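3-keto-5-aminohexanoate cleavage protein (Archaeoglobus fulgidus, PDB 3LOT) probably cleaves 3-keto-5-aminohexanoate as a zinc-dependent member of the beta-keto acid cleavage enzyme family, built on a TIM-barrel fold. Local coordinates at residues P31-V39 with V67-Q78; P195-H203 with I227-G238. All coordinates share one frame; numbering follows the deposited sequence.

Contact 1 of 2, residues P31-V39 with V67-Q78; sequences PDQIVEEAV and VFRYICREIKKQ
Asp32 OD1 is gripped from two directions: Tyr70 OH donates to it near the plane of the phenol ring, at a modelled 2.4 Å too short to be trusted exactly, and a water donates at 2.7 Å. The same water makes a weak second bond to Glu74 OE1. This is the seam between two successive outer helices of a TIM barrel, 31-43 and 65-78, whose segments run alongside each other at 34° with axes 9.1 Å apart. With CG opposite its backbone N (chi1 176°), Tyr70 reaches across to the carboxylate and sets CD2 beside Pro31 CB. Beneath this polar rim Val35 is a knob in the hole formed by Ile71, Glu74, Ile75 and Gln78. Ile71 spreads its branches, CG1 against Pro31 CB and CG2 3.8 Å from Ile34 CG2, while its side chain also touches Ile51 of strand 48-54. With an alanine here both branches go, and a gap is likely to open between the two helices beside Pro31 and Ile34. Further along, Ala38 CB packs 3.6 Å from Ile75 CD1. At the far end Gln78 NE2 donates almost straight (172°) to Glu36 OE2, 3.2 Å away in the amide plane.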
# COMPACT_ATOMS: atom_id res chain seq x y z
N PRO D 31 0.78 39.73 19.87
CA PRO D 31 1.93 39.69 18.96
C PRO D 31 3.25 39.48 19.67
O PRO D 31 4.11 38.75 19.17
CB PRO D 31 1.89 41.06 18.30
CG PRO D 31 0.41 41.37 18.20
CD PRO D 31 -0.12 40.86 19.55
N ASP D 32 3.41 40.08 20.85
CA ASP D 32 4.68 39.94 21.57
C ASP D 32 4.86 38.51 22.08
O ASP D 32 5.99 38.00 22.11
CB ASP D 32 4.79 40.94 22.71
CG ASP D 32 5.07 42.35 22.22
OD1 ASP D 32 5.66 42.57 21.12
OD2 ASP D 32 4.70 43.27 22.98
N GLN D 33 3.76 37.87 22.49
CA GLN D 33 3.83 36.45 22.86
C GLN D 33 4.23 35.56 21.69
O GLN D 33 5.05 34.67 21.84
CB GLN D 33 2.49 35.96 23.39
CG GLN D 33 2.16 36.47 24.75
CD GLN D 33 0.75 36.10 25.14
OE1 GLN D 33 0.02 35.45 24.39
NE2 GLN D 33 0.38 36.47 26.35
N ILE D 34 3.67 35.81 20.52
CA ILE D 34 4.05 35.05 19.33
C ILE D 34 5.54 35.25 19.01
O ILE D 34 6.25 34.29 18.71
CB ILE D 34 3.12 35.42 18.09
CG1 ILE D 34 1.68 34.99 18.35
CG2 ILE D 34 3.67 34.80 16.78
CD1 ILE D 34 0.63 35.86 17.55
N VAL D 35 6.02 36.50 19.10
CA VAL D 35 7.42 36.81 18.84
C VAL D 35 8.36 36.05 19.79
O VAL D 35 9.29 35.39 19.36
CB VAL D 35 7.68 38.33 18.96
CG1 VAL D 35 9.20 38.62 18.89
CG2 VAL D 35 6.94 39.11 17.93
N GLU D 36 8.08 36.11 21.09
CA GLU D 36 8.91 35.47 22.10
C GLU D 36 8.90 33.95 21.96
O GLU D 36 9.95 33.31 22.07
CB GLU D 36 8.48 35.88 23.52
CG GLU D 36 8.87 37.26 23.88
CD GLU D 36 10.41 37.46 23.82
OE1 GLU D 36 11.12 36.65 24.50
OE2 GLU D 36 10.89 38.42 23.10
N GLU D 37 7.74 33.38 21.67
CA GLU D 37 7.65 31.95 21.46
C GLU D 37 8.35 31.50 20.20
O GLU D 37 8.91 30.44 20.20
CB GLU D 37 6.20 31.51 21.39
CG GLU D 37 5.56 31.46 22.72
CD GLU D 37 5.92 30.16 23.46
OE1 GLU D 37 5.26 29.09 23.21
OE2 GLU D 37 6.85 30.26 24.30
N ALA D 38 8.33 32.31 19.13
CA ALA D 38 9.05 31.97 17.91
C ALA D 38 10.58 31.93 18.19
O ALA D 38 11.27 31.02 17.73
CB ALA D 38 8.74 32.95 16.81
N VAL D 39 11.09 32.94 18.91
CA VAL D 39 12.53 33.10 19.21
C VAL D 39 12.96 31.95 20.13
O VAL D 39 14.00 31.28 19.92
CB VAL D 39 12.85 34.50 19.75
CG1 VAL D 39 14.34 34.62 20.12
CG2 VAL D 39 12.47 35.57 18.71
N VAL D 67 -0.00 43.65 11.66
CA VAL D 67 0.29 42.78 12.79
C VAL D 67 1.33 41.74 12.38
O VAL D 67 2.34 41.51 13.07
CB VAL D 67 -1.01 42.11 13.36
CG1 VAL D 67 -0.69 41.18 14.54
CG2 VAL D 67 -2.03 43.23 13.81
N PHE D 68 1.11 41.11 11.24
CA PHE D 68 2.22 40.37 10.63
C PHE D 68 3.53 41.13 10.54
O PHE D 68 4.60 40.59 10.85
CB PHE D 68 1.87 39.89 9.23
CG PHE D 68 1.04 38.66 9.23
CD1 PHE D 68 1.64 37.42 9.47
CD2 PHE D 68 -0.31 38.72 8.97
CE1 PHE D 68 0.91 36.26 9.45
CE2 PHE D 68 -1.07 37.57 8.94
CZ PHE D 68 -0.46 36.32 9.18
N ARG D 69 3.47 42.38 10.09
CA ARG D 69 4.70 43.13 9.85
C ARG D 69 5.44 43.30 11.18
O ARG D 69 6.66 43.09 11.25
CB ARG D 69 4.45 44.46 9.17
CG ARG D 69 5.77 45.11 8.72
CD ARG D 69 5.59 46.45 8.11
NE ARG D 69 4.50 46.52 7.15
CZ ARG D 69 4.56 46.14 5.88
NH1 ARG D 69 5.68 45.61 5.37
NH2 ARG D 69 3.49 46.28 5.10
N TYR D 70 4.69 43.64 12.22
CA TYR D 70 5.26 43.80 13.54
C TYR D 70 5.89 42.51 14.05
O TYR D 70 7.05 42.52 14.48
CB TYR D 70 4.20 44.32 14.53
CG TYR D 70 4.69 44.43 15.94
CD1 TYR D 70 5.34 45.59 16.40
CD2 TYR D 70 4.51 43.38 16.82
CE1 TYR D 70 5.79 45.68 17.74
CE2 TYR D 70 4.95 43.44 18.10
CZ TYR D 70 5.60 44.57 18.57
OH TYR D 70 6.01 44.59 19.89
N ILE D 71 5.14 41.41 14.03
CA ILE D 71 5.61 40.11 14.52
C ILE D 71 6.89 39.66 13.79
O ILE D 71 7.90 39.30 14.41
CB ILE D 71 4.54 39.02 14.35
CG1 ILE D 71 3.33 39.35 15.22
CG2 ILE D 71 5.09 37.67 14.74
CD1 ILE D 71 2.16 38.43 15.05
N CYS D 72 6.88 39.77 12.48
CA CYS D 72 8.01 39.26 11.68
C CYS D 72 9.24 40.12 11.87
O CYS D 72 10.34 39.61 12.01
CB CYS D 72 7.62 39.14 10.21
SG CYS D 72 6.37 37.90 10.00
N ARG D 73 9.05 41.44 11.94
CA ARG D 73 10.17 42.33 12.13
C ARG D 73 10.84 42.09 13.48
O ARG D 73 12.06 42.07 13.59
CB ARG D 73 9.73 43.80 12.03
CG ARG D 73 10.89 44.80 12.24
CD ARG D 73 10.44 46.27 12.08
NE ARG D 73 9.24 46.55 12.88
CZ ARG D 73 8.05 46.95 12.39
NH1 ARG D 73 7.86 47.17 11.10
NH2 ARG D 73 7.05 47.17 13.25
N GLU D 74 10.03 41.91 14.51
CA GLU D 74 10.54 41.69 15.86
C GLU D 74 11.22 40.35 16.00
O GLU D 74 12.22 40.25 16.71
CB GLU D 74 9.40 41.84 16.89
CG GLU D 74 8.87 43.28 17.00
CD GLU D 74 9.81 44.19 17.79
OE1 GLU D 74 10.15 43.83 18.93
OE2 GLU D 74 10.20 45.25 17.29
N ILE D 75 10.69 39.30 15.35
CA ILE D 75 11.40 38.00 15.37
C ILE D 75 12.78 38.19 14.70
O ILE D 75 13.85 37.78 15.25
CB ILE D 75 10.63 36.86 14.67
CG1 ILE D 75 9.33 36.52 15.41
CG2 ILE D 75 11.50 35.57 14.63
CD1 ILE D 75 8.33 35.71 14.57
N LYS D 76 12.78 38.84 13.55
CA LYS D 76 14.04 39.02 12.76
C LYS D 76 15.12 39.81 13.53
O LYS D 76 16.30 39.53 13.38
CB LYS D 76 13.72 39.68 11.41
CG LYS D 76 14.90 39.95 10.48
CD LYS D 76 14.35 40.53 9.19
CE LYS D 76 15.39 41.17 8.32
NZ LYS D 76 15.92 42.35 9.02
N LYS D 77 14.71 40.78 14.35
CA LYS D 77 15.65 41.47 15.23
C LYS D 77 16.40 40.54 16.16
O LYS D 77 17.57 40.77 16.45
CB LYS D 77 14.93 42.49 16.11
CG LYS D 77 14.64 43.78 15.42
CD LYS D 77 13.94 44.73 16.39
CE LYS D 77 13.25 45.84 15.63
NZ LYS D 77 12.55 46.74 16.57
N GLN D 78 15.72 39.52 16.68
CA GLN D 78 16.31 38.62 17.66
C GLN D 78 16.89 37.33 17.06
O GLN D 78 17.75 36.70 17.68
CB GLN D 78 15.26 38.22 18.69
CG GLN D 78 14.73 39.40 19.47
CD GLN D 78 13.85 38.93 20.58
OE1 GLN D 78 14.22 38.06 21.31
NE2 GLN D 78 12.65 39.49 20.68
O HOH W 1 8.07 41.63 20.49

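Contact 2 of 2, residues P195-H203 with I227-G238; sequences PPLRLQFIH and IGRENYTWSLVG
Phe201 carries CG beside its own backbone N (chi1 -59°), whereas Trp234 places CG between backbone N and carbonyl carbon (chi1 63°), and these opposed turns bring Phe201 CD2 to 3.4 Å from Trp234 CE3. The rings are tilted by 30° and slid apart, with the phenyl centroid 5.3 Å from that of the six-membered indole ring, so they overlap little: Phe201 CE2 sits above the indole plane, offset toward its rim. Both belong to a parallel beta-alpha-beta crossover of the TIM barrel, in which strand 197-203 leads through helix 213-226 to strand 232-238. Seven backbone hydrogen bonds join the strands, as the N-H groups of Leu197, Leu199, Phe201 and His203 alternate with their partners' replies from Thr233, Ser235 and Val237.

The side chains then divide by face. With Phe201 and Trp234 go Leu199 and Tyr232, CG to CD2 at 3.8 Å, on the side where Tyr232 and His203 touch helix 213-226. Leu199 CD1 also meets Ile227 CD1 tip to tip, 3.9 Å apart. His203 ND1 bonds to Gly210 O, while its CD2 lies near Leu236 CD1.

The other face carries Arg198, Gln200, Thr233 and Ser235, with Ile202 and Val237 side by side near its end. Arg198, Gln200 and Ser235 are buried yet supplied with partners. Gln200 OE1 accepts a bond from Ser235 OG at 2.9 Å, while its NE2 bonds to Glu174 on strand 170-175; two different strands thus fix the rotation of the amide. Arg198 bends at its second torsion and lays its guanidinium over Ser235 CB. Its NH1 is shared between a salt bridge to Asp256 and Thr233 OG1, 3.0 Å away and a little off the guanidinium plane. That hydroxyl oxygen also lies 2.8 Å from a water, which donates to Leu197 O at 2.9 Å.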
# COMPACT_ATOMS: atom_id res chain seq x y z
N PRO D 195 9.98 23.81 -9.60
CA PRO D 195 10.64 22.78 -8.82
C PRO D 195 11.97 23.29 -8.30
O PRO D 195 12.48 24.24 -8.83
CB PRO D 195 10.89 21.69 -9.85
CG PRO D 195 11.14 22.41 -11.07
CD PRO D 195 10.16 23.57 -11.03
N PRO D 196 12.50 22.68 -7.25
CA PRO D 196 11.91 21.60 -6.45
C PRO D 196 10.80 22.13 -5.55
O PRO D 196 10.94 23.17 -4.91
CB PRO D 196 13.07 21.11 -5.59
CG PRO D 196 14.07 22.17 -5.63
CD PRO D 196 13.88 22.98 -6.84
N LEU D 197 9.71 21.40 -5.51
CA LEU D 197 8.58 21.80 -4.73
C LEU D 197 8.84 21.48 -3.26
O LEU D 197 9.62 20.59 -2.92
CB LEU D 197 7.33 21.05 -5.20
CG LEU D 197 7.02 21.06 -6.71
CD1 LEU D 197 5.76 20.26 -6.93
CD2 LEU D 197 6.88 22.45 -7.28
N ARG D 198 8.20 22.24 -2.40
CA ARG D 198 8.16 21.97 -0.98
C ARG D 198 6.74 21.65 -0.59
O ARG D 198 5.89 22.52 -0.65
CB ARG D 198 8.67 23.20 -0.21
CG ARG D 198 8.67 23.04 1.31
CD ARG D 198 9.45 21.86 1.78
NE ARG D 198 9.63 21.92 3.24
CZ ARG D 198 10.34 21.04 3.95
NH1 ARG D 198 10.98 20.06 3.37
NH2 ARG D 198 10.43 21.17 5.28
N LEU D 199 6.50 20.42 -0.14
CA LEU D 199 5.16 19.97 0.26
C LEU D 199 5.09 19.75 1.76
O LEU D 199 6.03 19.29 2.40
CB LEU D 199 4.75 18.62 -0.41
CG LEU D 199 4.83 18.30 -1.91
CD1 LEU D 199 3.72 17.31 -2.37
CD2 LEU D 199 4.80 19.51 -2.76
N GLN D 200 3.93 20.00 2.33
CA GLN D 200 3.68 19.62 3.68
C GLN D 200 2.39 18.80 3.75
O GLN D 200 1.35 19.19 3.23
CB GLN D 200 3.60 20.86 4.51
CG GLN D 200 3.35 20.63 5.99
CD GLN D 200 4.17 21.57 6.80
OE1 GLN D 200 5.09 21.16 7.49
NE2 GLN D 200 3.91 22.87 6.64
N PHE D 201 2.50 17.65 4.36
CA PHE D 201 1.39 16.73 4.45
C PHE D 201 0.75 16.97 5.81
O PHE D 201 1.47 16.93 6.81
CB PHE D 201 1.90 15.31 4.35
CG PHE D 201 2.65 14.99 3.08
CD1 PHE D 201 2.29 15.52 1.87
CD2 PHE D 201 3.67 14.04 3.10
CE1 PHE D 201 2.96 15.14 0.71
CE2 PHE D 201 4.34 13.69 1.93
CZ PHE D 201 3.99 14.25 0.75
N ILE D 202 -0.55 17.29 5.85
CA ILE D 202 -1.25 17.63 7.10
C ILE D 202 -2.32 16.58 7.40
O ILE D 202 -3.27 16.36 6.62
CB ILE D 202 -1.86 19.02 7.06
CG1 ILE D 202 -0.75 20.06 6.66
CG2 ILE D 202 -2.48 19.39 8.42
CD1 ILE D 202 -1.10 21.54 6.92
N HIS D 203 -2.17 15.93 8.54
CA HIS D 203 -2.97 14.75 8.88
C HIS D 203 -3.83 15.03 10.09
O HIS D 203 -3.33 15.50 11.11
CB HIS D 203 -2.03 13.55 9.13
CG HIS D 203 -1.41 13.01 7.87
ND1 HIS D 203 -1.91 11.89 7.21
CD2 HIS D 203 -0.37 13.45 7.12
CE1 HIS D 203 -1.18 11.67 6.13
NE2 HIS D 203 -0.26 12.61 6.04
N ILE D 227 4.94 13.33 -8.93
CA ILE D 227 5.82 14.52 -8.96
C ILE D 227 7.25 14.10 -9.26
O ILE D 227 7.89 14.69 -10.13
CB ILE D 227 5.70 15.34 -7.65
CG1 ILE D 227 4.29 15.98 -7.59
CG2 ILE D 227 6.84 16.36 -7.52
CD1 ILE D 227 3.82 16.40 -6.20
N GLY D 228 7.66 13.00 -8.66
CA GLY D 228 8.97 12.42 -8.80
C GLY D 228 9.80 12.78 -7.59
O GLY D 228 9.89 13.97 -7.24
N ARG D 229 10.43 11.78 -7.00
CA ARG D 229 11.24 11.96 -5.80
C ARG D 229 12.26 13.10 -5.93
O ARG D 229 12.46 13.88 -5.00
CB ARG D 229 12.00 10.68 -5.52
CG ARG D 229 11.16 9.48 -5.11
CD ARG D 229 12.05 8.22 -5.11
NE ARG D 229 11.50 7.09 -4.32
CZ ARG D 229 10.55 6.24 -4.72
NH1 ARG D 229 9.95 6.37 -5.91
NH2 ARG D 229 10.16 5.23 -3.91
N GLU D 230 12.89 13.19 -7.10
CA GLU D 230 13.98 14.15 -7.30
C GLU D 230 13.40 15.58 -7.39
O GLU D 230 14.14 16.54 -7.28
CB GLU D 230 14.84 13.76 -8.53
N ASN D 231 12.06 15.72 -7.50
CA ASN D 231 11.45 17.02 -7.74
C ASN D 231 10.82 17.69 -6.51
O ASN D 231 10.31 18.79 -6.62
CB ASN D 231 10.42 16.92 -8.87
CG ASN D 231 11.04 16.60 -10.21
OD1 ASN D 231 10.46 15.87 -11.03
ND2 ASN D 231 12.20 17.12 -10.45
N TYR D 232 10.85 17.06 -5.32
CA TYR D 232 10.26 17.71 -4.13
C TYR D 232 10.94 17.32 -2.84
O TYR D 232 11.65 16.33 -2.79
CB TYR D 232 8.76 17.45 -4.02
CG TYR D 232 8.40 16.10 -3.44
CD1 TYR D 232 8.56 14.92 -4.19
CD2 TYR D 232 7.86 15.99 -2.17
CE1 TYR D 232 8.22 13.70 -3.67
CE2 TYR D 232 7.51 14.74 -1.63
CZ TYR D 232 7.70 13.60 -2.39
OH TYR D 232 7.40 12.35 -1.88
N THR D 233 10.75 18.15 -1.81
CA THR D 233 11.01 17.76 -0.42
C THR D 233 9.70 17.93 0.37
O THR D 233 8.76 18.61 -0.07
CB THR D 233 12.17 18.56 0.24
OG1 THR D 233 11.75 19.91 0.51
CG2 THR D 233 13.41 18.56 -0.66
N TRP D 234 9.62 17.29 1.52
CA TRP D 234 8.36 17.27 2.28
C TRP D 234 8.55 17.30 3.79
O TRP D 234 9.56 16.86 4.33
CB TRP D 234 7.50 16.06 1.90
CG TRP D 234 8.13 14.73 2.22
CD1 TRP D 234 9.11 14.09 1.52
CD2 TRP D 234 7.78 13.87 3.30
NE1 TRP D 234 9.42 12.89 2.13
CE2 TRP D 234 8.60 12.72 3.21
CE3 TRP D 234 6.87 13.95 4.34
CZ2 TRP D 234 8.55 11.69 4.15
CZ3 TRP D 234 6.76 12.90 5.21
CH2 TRP D 234 7.63 11.78 5.12
N SER D 235 7.54 17.86 4.43
CA SER D 235 7.39 17.90 5.87
C SER D 235 6.02 17.33 6.18
O SER D 235 5.16 17.16 5.30
CB SER D 235 7.48 19.36 6.35
OG SER D 235 7.41 19.48 7.78
N LEU D 236 5.78 17.07 7.44
CA LEU D 236 4.51 16.52 7.90
C LEU D 236 4.07 17.14 9.23
O LEU D 236 4.93 17.52 10.05
CB LEU D 236 4.63 15.02 8.05
CG LEU D 236 3.47 14.22 8.65
CD1 LEU D 236 3.41 12.81 8.05
CD2 LEU D 236 3.55 14.21 10.18
N VAL D 237 2.75 17.26 9.37
CA VAL D 237 2.02 17.66 10.58
C VAL D 237 1.07 16.52 10.98
O VAL D 237 0.22 16.09 10.19
CB VAL D 237 1.10 18.86 10.32
CG1 VAL D 237 0.28 19.19 11.60
CG2 VAL D 237 1.92 20.07 9.85
N GLY D 238 1.23 16.03 12.20
CA GLY D 238 0.21 15.24 12.86
C GLY D 238 -0.59 16.09 13.85
O GLY D 238 -0.02 16.71 14.71
O HOH W 2 11.84 21.78 -1.54

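How the contacts relate
The two contacts illustrate how one barrel is assembled from different joints. Contact 1 seals neighbouring helices on the outer layer, while contact 2 pairs neighbouring strands of the inner wall. They lie on opposite sides of the chain's centre, with centres 27 Å apart and nearest atoms about 14 Å apart, so they do not touch. Both lie near the zinc site of His50, His52 and Glu262, though neither supplies a ligand. Contact 1 approaches it from behind strand 48-54: the Ile34 side chain is about 6 Å from that of His52 and about 11 Å from the metal. Contact 2 comes closer, the Ile202 side chain lying about 7 Å from the zinc ion and that of Gln200 about 6 Å from that of His50.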